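Long-range contacts in S-adenosylmethionine:tRNA ribosyltransferase-isomerase (Thermus thermophilus, PDB 1WDI), which probably transfers and isomerizes the ribose of S-adenosylmethionine onto the 7-aminomethyl group of preQ1-tRNA, giving epoxyqueuosine in the tRNA: residues V21-L29 / G186-L194; S63-L71 / K79-E87. All blocks are in the same frame, centred on the assembly; numbering follows the deposited sequence.

Contact 1 (V21-L29 / G186-L194); sequences VEPRDMARL and GLHFTPELL
Arg24 reaches the 186-194 backbone with CG anti to its own carbonyl carbon (chi1 -59°) and a bend at chi3 (-64°), which brings the guanidinium to the carbonyl oxygens of Leu187 and Phe189. NH2 donates to Phe189 O at 3.1 Å, on a lone pair of that carbonyl, while NE lies in plane with Leu187 O at 2.8 Å, a weak, bent bond. Thr190 CG2 sits over one guanidinium face, and the Leu187 and Arg24 side chains cross at about a right angle, Leu187 CG touching Arg24 CD. With an alanine in place of Arg24, the Phe189 and Leu187 carbonyls would probably lose this donor and a gap would open beside Leu187. Thr190 is the N-cap of helix 191-199: its OG1 accepts from Leu193 N at 3.1 Å, nearly straight at 166°, and donates to Asp25 OD2, also 3.1 Å away, meeting the carboxylate from above its plane. The 3-10 turn of 24-26, just before strand 28-32, packs against the link between the 3-10 turn ending at His188 and the start of helix 191-199. A water joins Arg24 O to His188 ND1, 2.7 Å from each, and Ala27 CB lies 3.9 Å from the same ND1; on its other nitrogen, NE2, the imidazole is hydrogen-bonded to Asn300 OD1.

Contact 2 (S63-L71 / K79-E87); sequences SKVIPARLL and KVEILLVRE
Leu84 O takes the shortest of the four backbone bonds, from Ala68 N at 2.7 Å, and the same oxygen receives a CA-H...O contact from Pro67 CA. Leu84 N returns a bond to Ala68 O, in the carbonyl plane and on a lone pair. Leu70 and Ile82 form the next hydrogen-bonded pair, Ile82 N lying 2.8 Å from Leu70 O; Arg69 with Leu83 is the non-hydrogen-bonded pair between them. This is an antiparallel beta hairpin: the axes of segments 68-71 and 79-84 approach to 4.7 Å, with 158° between their N-to-C directions. On one face Ala68 CB meets Leu84 CB at 3.8 Å and Leu70 CB lies 3.7 Å from Ile82 CB, while Leu70, with CG anti to its carbonyl carbon (chi1 -61°), carries CD1 diagonally to Leu84 CB at 4.0 Å. On the other face the Arg69 chain, bent at chi2, passes Leu83 CD2 and forms a salt bridge with Glu81, whose OE1 is less surely placed. Beyond the paired strands Pro67 CG packs on Val85 CG1. Strand 57-73, the hairpin's first arm, also bonds through its backbone to other strands: before the pairing, Lys64 and Ile66 to strand 203-211 and the loop after it; within it, Leu71 to Leu111 of strand 107-111.

Each contact has a strand in the large mixed sheet, at places well apart: their centres lie 32 Å from each other and their nearest atoms about 10 Å, so they do not touch. In sequence, both segments of contact 2 fall between the two of contact 1, whose segments stand 157 residues apart at their closest ends, whereas those of contact 2 are 8 apart, measured the same way. Contact 1 is a buried meeting of turns beside strand 28-32 and helix 191-199; contact 2 is a hairpin at the surface. Strand 57-73 spans part of the distance: Phe60, near its start, packs edge-to-face with Phe189 of contact 1, and its later residues form contact 2.

Contact 1 (V21-L29 / G186-L194)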
loop_
_atom_site.group_PDB
_atom_site.type_symbol
_atom_site.label_atom_id
_atom_site.label_comp_id
_atom_site.label_asym_id
_atom_site.label_seq_id
_atom_site.Cartn_x
_atom_site.Cartn_y
_atom_site.Cartn_z
ATOM N N VAL A 21 -2.259 -18.326 2.212
ATOM C CA VAL A 21 -2.095 -19.423 3.154
ATOM C C VAL A 21 -2.744 -19.049 4.484
ATOM O O VAL A 21 -2.881 -17.870 4.805
ATOM C CB VAL A 21 -0.584 -19.731 3.373
ATOM C CG1 VAL A 21 -0.389 -20.650 4.571
ATOM C CG2 VAL A 21 -0.008 -20.383 2.122
ATOM N N GLU A 22 -3.156 -20.060 5.244
ATOM C CA GLU A 22 -3.782 -19.855 6.548
ATOM C C GLU A 22 -3.116 -20.794 7.547
ATOM O O GLU A 22 -2.999 -21.988 7.287
ATOM C CB GLU A 22 -5.279 -20.179 6.491
ATOM C CG GLU A 22 -6.141 -19.180 5.733
ATOM C CD GLU A 22 -6.161 -17.811 6.387
ATOM O OE1 GLU A 22 -6.208 -17.744 7.637
ATOM O OE2 GLU A 22 -6.143 -16.803 5.651
ATOM N N PRO A 23 -2.646 -20.262 8.690
ATOM C CA PRO A 23 -2.716 -18.844 9.059
ATOM C C PRO A 23 -1.851 -18.045 8.091
ATOM O O PRO A 23 -0.974 -18.607 7.429
ATOM C CB PRO A 23 -2.166 -18.827 10.480
ATOM C CG PRO A 23 -2.508 -20.197 10.993
ATOM C CD PRO A 23 -2.144 -21.063 9.817
ATOM N N ARG A 24 -2.091 -16.740 8.014
ATOM C CA ARG A 24 -1.352 -15.892 7.091
ATOM C C ARG A 24 0.152 -15.850 7.344
ATOM O O ARG A 24 0.933 -15.734 6.397
ATOM C CB ARG A 24 -1.934 -14.472 7.105
ATOM C CG ARG A 24 -3.418 -14.423 6.719
ATOM C CD ARG A 24 -3.924 -12.996 6.519
ATOM N NE ARG A 24 -3.872 -12.193 7.740
ATOM C CZ ARG A 24 -4.740 -12.288 8.744
ATOM N NH1 ARG A 24 -5.744 -13.153 8.683
ATOM N NH2 ARG A 24 -4.606 -11.515 9.814
ATOM N N ASP A 25 0.562 -15.950 8.606
ATOM C CA ASP A 25 1.979 -15.902 8.932
ATOM C C ASP A 25 2.715 -17.223 8.716
ATOM O O ASP A 25 3.850 -17.387 9.166
ATOM C CB ASP A 25 2.197 -15.409 10.369
ATOM C CG ASP A 25 1.534 -16.301 11.406
ATOM O OD1 ASP A 25 0.925 -17.321 11.032
ATOM O OD2 ASP A 25 1.628 -15.968 12.606
ATOM N N MET A 26 2.070 -18.165 8.033
ATOM C CA MET A 26 2.715 -19.436 7.732
ATOM C C MET A 26 3.275 -19.350 6.314
ATOM O O MET A 26 3.907 -20.282 5.820
ATOM C CB MET A 26 1.740 -20.608 7.870
ATOM C CG MET A 26 1.549 -21.088 9.313
ATOM S SD MET A 26 3.087 -21.639 10.123
ATOM C CE MET A 26 3.287 -23.291 9.388
ATOM N N ALA A 27 3.036 -18.215 5.663
ATOM C CA ALA A 27 3.578 -17.984 4.329
ATOM C C ALA A 27 5.097 -18.041 4.489
ATOM O O ALA A 27 5.625 -17.706 5.550
ATOM C CB ALA A 27 3.162 -16.610 3.823
ATOM N N ARG A 28 5.811 -18.460 3.452
ATOM C CA ARG A 28 7.263 -18.533 3.557
ATOM C C ARG A 28 7.896 -17.143 3.600
ATOM O O ARG A 28 7.310 -16.164 3.134
ATOM C CB ARG A 28 7.836 -19.344 2.392
ATOM C CG ARG A 28 7.337 -20.791 2.364
ATOM C CD ARG A 28 7.938 -21.569 1.211
ATOM N NE ARG A 28 9.389 -21.662 1.332
ATOM C CZ ARG A 28 10.175 -22.265 0.448
ATOM N NH1 ARG A 28 9.649 -22.834 -0.629
ATOM N NH2 ARG A 28 11.486 -22.288 0.637
ATOM N N LEU A 29 9.088 -17.062 4.182
ATOM C CA LEU A 29 9.808 -15.803 4.284
ATOM C C LEU A 29 11.266 -16.019 3.905
ATOM O O LEU A 29 11.977 -16.793 4.553
ATOM C CB LEU A 29 9.735 -15.251 5.717
ATOM C CG LEU A 29 10.608 -14.029 6.018
ATOM C CD1 LEU A 29 10.099 -12.821 5.219
ATOM C CD2 LEU A 29 10.591 -13.724 7.508
ATOM N N GLY A 186 1.506 -6.299 4.232
ATOM C CA GLY A 186 0.961 -6.304 5.579
ATOM C C GLY A 186 -0.031 -7.422 5.856
ATOM O O GLY A 186 -0.282 -7.758 7.012
ATOM N N LEU A 187 -0.595 -8.003 4.800
ATOM C CA LEU A 187 -1.574 -9.078 4.945
ATOM C C LEU A 187 -0.989 -10.313 5.630
ATOM O O LEU A 187 -1.723 -11.098 6.234
ATOM C CB LEU A 187 -2.126 -9.483 3.576
ATOM C CG LEU A 187 -3.193 -10.590 3.577
ATOM C CD1 LEU A 187 -4.533 -10.007 4.018
ATOM C CD2 LEU A 187 -3.321 -11.199 2.186
ATOM N N HIS A 188 0.330 -10.473 5.537
ATOM C CA HIS A 188 1.026 -11.620 6.126
ATOM C C HIS A 188 1.023 -11.660 7.647
ATOM O O HIS A 188 1.234 -12.719 8.243
ATOM C CB HIS A 188 2.472 -11.655 5.632
ATOM C CG HIS A 188 2.595 -11.770 4.146
ATOM N ND1 HIS A 188 2.158 -12.874 3.447
ATOM C CD2 HIS A 188 3.111 -10.921 3.224
ATOM C CE1 HIS A 188 2.403 -12.702 2.160
ATOM N NE2 HIS A 188 2.981 -11.526 1.998
ATOM N N PHE A 189 0.795 -10.509 8.273
ATOM C CA PHE A 189 0.787 -10.429 9.723
ATOM C C PHE A 189 -0.542 -10.849 10.341
ATOM O O PHE A 189 -1.607 -10.641 9.767
ATOM C CB PHE A 189 1.130 -9.008 10.194
ATOM C CG PHE A 189 2.552 -8.598 9.920
ATOM C CD1 PHE A 189 2.987 -8.364 8.616
ATOM C CD2 PHE A 189 3.458 -8.444 10.966
ATOM C CE1 PHE A 189 4.305 -7.981 8.360
ATOM C CE2 PHE A 189 4.775 -8.063 10.724
ATOM C CZ PHE A 189 5.202 -7.829 9.411
ATOM N N THR A 190 -0.459 -11.443 11.524
ATOM C CA THR A 190 -1.631 -11.887 12.261
ATOM C C THR A 190 -1.580 -11.190 13.610
ATOM O O THR A 190 -0.537 -10.667 14.004
ATOM C CB THR A 190 -1.584 -13.395 12.542
ATOM O OG1 THR A 190 -0.361 -13.695 13.224
ATOM C CG2 THR A 190 -1.662 -14.204 11.243
ATOM N N PRO A 191 -2.706 -11.172 14.337
ATOM C CA PRO A 191 -2.706 -10.525 15.649
ATOM C C PRO A 191 -1.644 -11.164 16.544
ATOM O O PRO A 191 -1.005 -10.484 17.346
ATOM C CB PRO A 191 -4.130 -10.777 16.151
ATOM C CG PRO A 191 -4.928 -10.739 14.883
ATOM C CD PRO A 191 -4.071 -11.568 13.944
ATOM N N GLU A 192 -1.455 -12.474 16.390
ATOM C CA GLU A 192 -0.464 -13.215 17.174
ATOM C C GLU A 192 0.954 -12.724 16.889
ATOM O O GLU A 192 1.726 -12.451 17.805
ATOM C CB GLU A 192 -0.529 -14.713 16.858
ATOM C CG GLU A 192 -1.799 -15.440 17.291
ATOM C CD GLU A 192 -3.022 -15.043 16.488
ATOM O OE1 GLU A 192 -2.890 -14.816 15.265
ATOM O OE2 GLU A 192 -4.122 -14.972 17.081
ATOM N N LEU A 193 1.300 -12.627 15.610
ATOM C CA LEU A 193 2.630 -12.167 15.226
ATOM C C LEU A 193 2.862 -10.760 15.752
ATOM O O LEU A 193 3.924 -10.454 16.291
ATOM C CB LEU A 193 2.782 -12.181 13.702
ATOM C CG LEU A 193 4.077 -11.583 13.147
ATOM C CD1 LEU A 193 5.279 -12.204 13.853
ATOM C CD2 LEU A 193 4.138 -11.827 11.636
ATOM N N LEU A 194 1.864 -9.902 15.592
ATOM C CA LEU A 194 1.986 -8.537 16.074
ATOM C C LEU A 194 2.245 -8.529 17.582
ATOM O O LEU A 194 3.135 -7.830 18.057
ATOM C CB LEU A 194 0.721 -7.733 15.732
ATOM C CG LEU A 194 0.553 -7.394 14.240
ATOM C CD1 LEU A 194 -0.775 -6.667 13.999
ATOM C CD2 LEU A 194 1.728 -6.518 13.784
HETATM O O HOH W 1 0.312 -14.830 3.970
#

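Contact 2 (S63-L71 / K79-E87)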
loop_
_atom_site.group_PDB
_atom_site.type_symbol
_atom_site.label_atom_id
_atom_site.label_comp_id
_atom_site.label_asym_id
_atom_site.label_seq_id
_atom_site.Cartn_x
_atom_site.Cartn_y
_atom_site.Cartn_z
ATOM N N SER A 63 -4.603 1.711 5.132
ATOM C CA SER A 63 -5.387 2.501 4.195
ATOM C C SER A 63 -6.554 3.213 4.860
ATOM O O SER A 63 -7.266 2.633 5.681
ATOM C CB SER A 63 -5.911 1.611 3.065
ATOM O OG SER A 63 -4.846 1.132 2.262
ATOM N N LYS A 64 -6.734 4.479 4.505
ATOM C CA LYS A 64 -7.828 5.280 5.034
ATOM C C LYS A 64 -8.626 5.779 3.838
ATOM O O LYS A 64 -8.080 6.418 2.933
ATOM C CB LYS A 64 -7.297 6.467 5.835
ATOM C CG LYS A 64 -8.375 7.387 6.380
ATOM C CD LYS A 64 -7.758 8.587 7.081
ATOM C CE LYS A 64 -8.820 9.534 7.614
ATOM N NZ LYS A 64 -8.207 10.702 8.313
ATOM N N VAL A 65 -9.917 5.474 3.830
ATOM C CA VAL A 65 -10.771 5.884 2.731
ATOM C C VAL A 65 -11.159 7.350 2.826
ATOM O O VAL A 65 -11.510 7.849 3.896
ATOM C CB VAL A 65 -12.058 5.027 2.675
ATOM C CG1 VAL A 65 -12.950 5.493 1.533
ATOM C CG2 VAL A 65 -11.693 3.559 2.493
ATOM N N ILE A 66 -11.075 8.037 1.695
ATOM C CA ILE A 66 -11.448 9.440 1.613
ATOM C C ILE A 66 -12.673 9.517 0.703
ATOM O O ILE A 66 -12.554 9.431 -0.518
ATOM C CB ILE A 66 -10.304 10.296 1.025
ATOM C CG1 ILE A 66 -9.131 10.337 2.011
ATOM C CG2 ILE A 66 -10.801 11.708 0.724
ATOM C CD1 ILE A 66 -7.981 11.210 1.564
ATOM N N PRO A 67 -13.871 9.651 1.297
ATOM C CA PRO A 67 -15.137 9.737 0.561
ATOM C C PRO A 67 -15.184 10.899 -0.428
ATOM O O PRO A 67 -14.340 11.791 -0.394
ATOM C CB PRO A 67 -16.172 9.892 1.673
ATOM C CG PRO A 67 -15.555 9.141 2.808
ATOM C CD PRO A 67 -14.119 9.607 2.749
ATOM N N ALA A 68 -16.187 10.882 -1.301
ATOM C CA ALA A 68 -16.351 11.930 -2.301
ATOM C C ALA A 68 -17.621 12.739 -2.062
ATOM O O ALA A 68 -18.703 12.181 -1.894
ATOM C CB ALA A 68 -16.383 11.320 -3.693
ATOM N N ARG A 69 -17.474 14.060 -2.046
ATOM C CA ARG A 69 -18.598 14.964 -1.838
ATOM C C ARG A 69 -19.300 15.162 -3.176
ATOM O O ARG A 69 -18.786 15.848 -4.059
ATOM C CB ARG A 69 -18.097 16.313 -1.318
ATOM C CG ARG A 69 -19.184 17.247 -0.815
ATOM C CD ARG A 69 -19.819 16.717 0.464
ATOM N NE ARG A 69 -20.660 17.719 1.113
ATOM C CZ ARG A 69 -21.268 17.543 2.281
ATOM N NH1 ARG A 69 -21.129 16.397 2.935
ATOM N NH2 ARG A 69 -22.009 18.514 2.799
ATOM N N LEU A 70 -20.471 14.553 -3.331
ATOM C CA LEU A 70 -21.216 14.674 -4.577
ATOM C C LEU A 70 -22.577 15.328 -4.381
ATOM O O LEU A 70 -23.245 15.115 -3.369
ATOM C CB LEU A 70 -21.390 13.297 -5.221
ATOM C CG LEU A 70 -20.106 12.555 -5.607
ATOM C CD1 LEU A 70 -20.463 11.222 -6.245
ATOM C CD2 LEU A 70 -19.286 13.401 -6.569
ATOM N N LEU A 71 -22.976 16.134 -5.359
ATOM C CA LEU A 71 -24.261 16.821 -5.317
ATOM C C LEU A 71 -25.140 16.311 -6.452
ATOM O O LEU A 71 -24.754 16.364 -7.622
ATOM C CB LEU A 71 -24.066 18.338 -5.446
ATOM C CG LEU A 71 -23.424 18.898 -6.723
ATOM C CD1 LEU A 71 -23.520 20.415 -6.707
ATOM C CD2 LEU A 71 -21.970 18.456 -6.825
ATOM N N LYS A 79 -33.081 17.868 -4.038
ATOM C CA LYS A 79 -31.634 17.799 -3.845
ATOM C C LYS A 79 -31.278 16.586 -2.990
ATOM O O LYS A 79 -32.108 16.093 -2.226
ATOM C CB LYS A 79 -31.127 19.064 -3.147
ATOM C CG LYS A 79 -31.277 20.343 -3.952
ATOM C CD LYS A 79 -30.385 20.329 -5.182
ATOM C CE LYS A 79 -30.473 21.641 -5.942
ATOM N NZ LYS A 79 -29.597 21.640 -7.145
ATOM N N VAL A 80 -30.043 16.113 -3.118
ATOM C CA VAL A 80 -29.586 14.962 -2.348
ATOM C C VAL A 80 -28.068 14.814 -2.382
ATOM O O VAL A 80 -27.467 14.692 -3.450
ATOM C CB VAL A 80 -30.222 13.653 -2.864
ATOM C CG1 VAL A 80 -29.931 13.479 -4.343
ATOM C CG2 VAL A 80 -29.685 12.470 -2.072
ATOM N N GLU A 81 -27.453 14.828 -1.204
ATOM C CA GLU A 81 -26.008 14.688 -1.099
ATOM C C GLU A 81 -25.609 13.238 -1.319
ATOM O O GLU A 81 -26.370 12.321 -1.006
ATOM C CB GLU A 81 -25.524 15.148 0.278
ATOM C CG GLU A 81 -25.669 16.639 0.526
ATOM C CD GLU A 81 -25.136 17.058 1.882
ATOM O OE1 GLU A 81 -23.960 16.754 2.177
ATOM O OE2 GLU A 81 -25.889 17.693 2.652
ATOM N N ILE A 82 -24.416 13.033 -1.864
ATOM C CA ILE A 82 -23.922 11.689 -2.115
ATOM C C ILE A 82 -22.461 11.550 -1.710
ATOM O O ILE A 82 -21.565 12.011 -2.416
ATOM C CB ILE A 82 -24.048 11.305 -3.604
ATOM C CG1 ILE A 82 -25.518 11.335 -4.031
ATOM C CG2 ILE A 82 -23.455 9.918 -3.832
ATOM C CD1 ILE A 82 -25.743 10.969 -5.485
ATOM N N LEU A 83 -22.230 10.919 -0.564
ATOM C CA LEU A 83 -20.876 10.699 -0.077
ATOM C C LEU A 83 -20.381 9.355 -0.584
ATOM O O LEU A 83 -20.539 8.332 0.082
ATOM C CB LEU A 83 -20.842 10.719 1.452
ATOM C CG LEU A 83 -20.997 12.089 2.114
ATOM C CD1 LEU A 83 -21.025 11.928 3.625
ATOM C CD2 LEU A 83 -19.845 12.992 1.691
ATOM N N LEU A 84 -19.796 9.364 -1.776
ATOM C CA LEU A 84 -19.273 8.150 -2.383
ATOM C C LEU A 84 -18.094 7.668 -1.543
ATOM O O LEU A 84 -17.063 8.337 -1.471
ATOM C CB LEU A 84 -18.821 8.442 -3.816
ATOM C CG LEU A 84 -18.590 7.249 -4.741
ATOM C CD1 LEU A 84 -19.892 6.483 -4.918
ATOM C CD2 LEU A 84 -18.074 7.735 -6.085
ATOM N N VAL A 85 -18.247 6.510 -0.906
ATOM C CA VAL A 85 -17.192 5.970 -0.057
ATOM C C VAL A 85 -16.260 4.964 -0.730
ATOM O O VAL A 85 -15.054 5.194 -0.806
ATOM C CB VAL A 85 -17.782 5.322 1.220
ATOM C CG1 VAL A 85 -18.499 6.374 2.048
ATOM C CG2 VAL A 85 -18.738 4.205 0.851
ATOM N N ARG A 86 -16.807 3.855 -1.218
ATOM C CA ARG A 86 -15.974 2.841 -1.856
ATOM C C ARG A 86 -16.783 1.870 -2.714
ATOM O O ARG A 86 -17.993 2.032 -2.882
ATOM C CB ARG A 86 -15.207 2.063 -0.780
ATOM C CG ARG A 86 -14.058 1.213 -1.298
ATOM C CD ARG A 86 -12.970 2.072 -1.923
ATOM N NE ARG A 86 -11.824 1.275 -2.353
ATOM C CZ ARG A 86 -10.731 1.779 -2.917
ATOM N NH1 ARG A 86 -10.632 3.085 -3.122
ATOM N NH2 ARG A 86 -9.738 0.978 -3.275
ATOM N N GLU A 87 -16.097 0.865 -3.254
ATOM C CA GLU A 87 -16.703 -0.158 -4.102
ATOM C C GLU A 87 -17.004 0.383 -5.496
ATOM O O GLU A 87 -18.145 0.725 -5.809
ATOM C CB GLU A 87 -17.988 -0.696 -3.461
ATOM C CG GLU A 87 -18.655 -1.827 -4.239
ATOM C CD GLU A 87 -17.784 -3.067 -4.339
ATOM O OE1 GLU A 87 -17.425 -3.632 -3.283
ATOM O OE2 GLU A 87 -17.458 -3.478 -5.474
#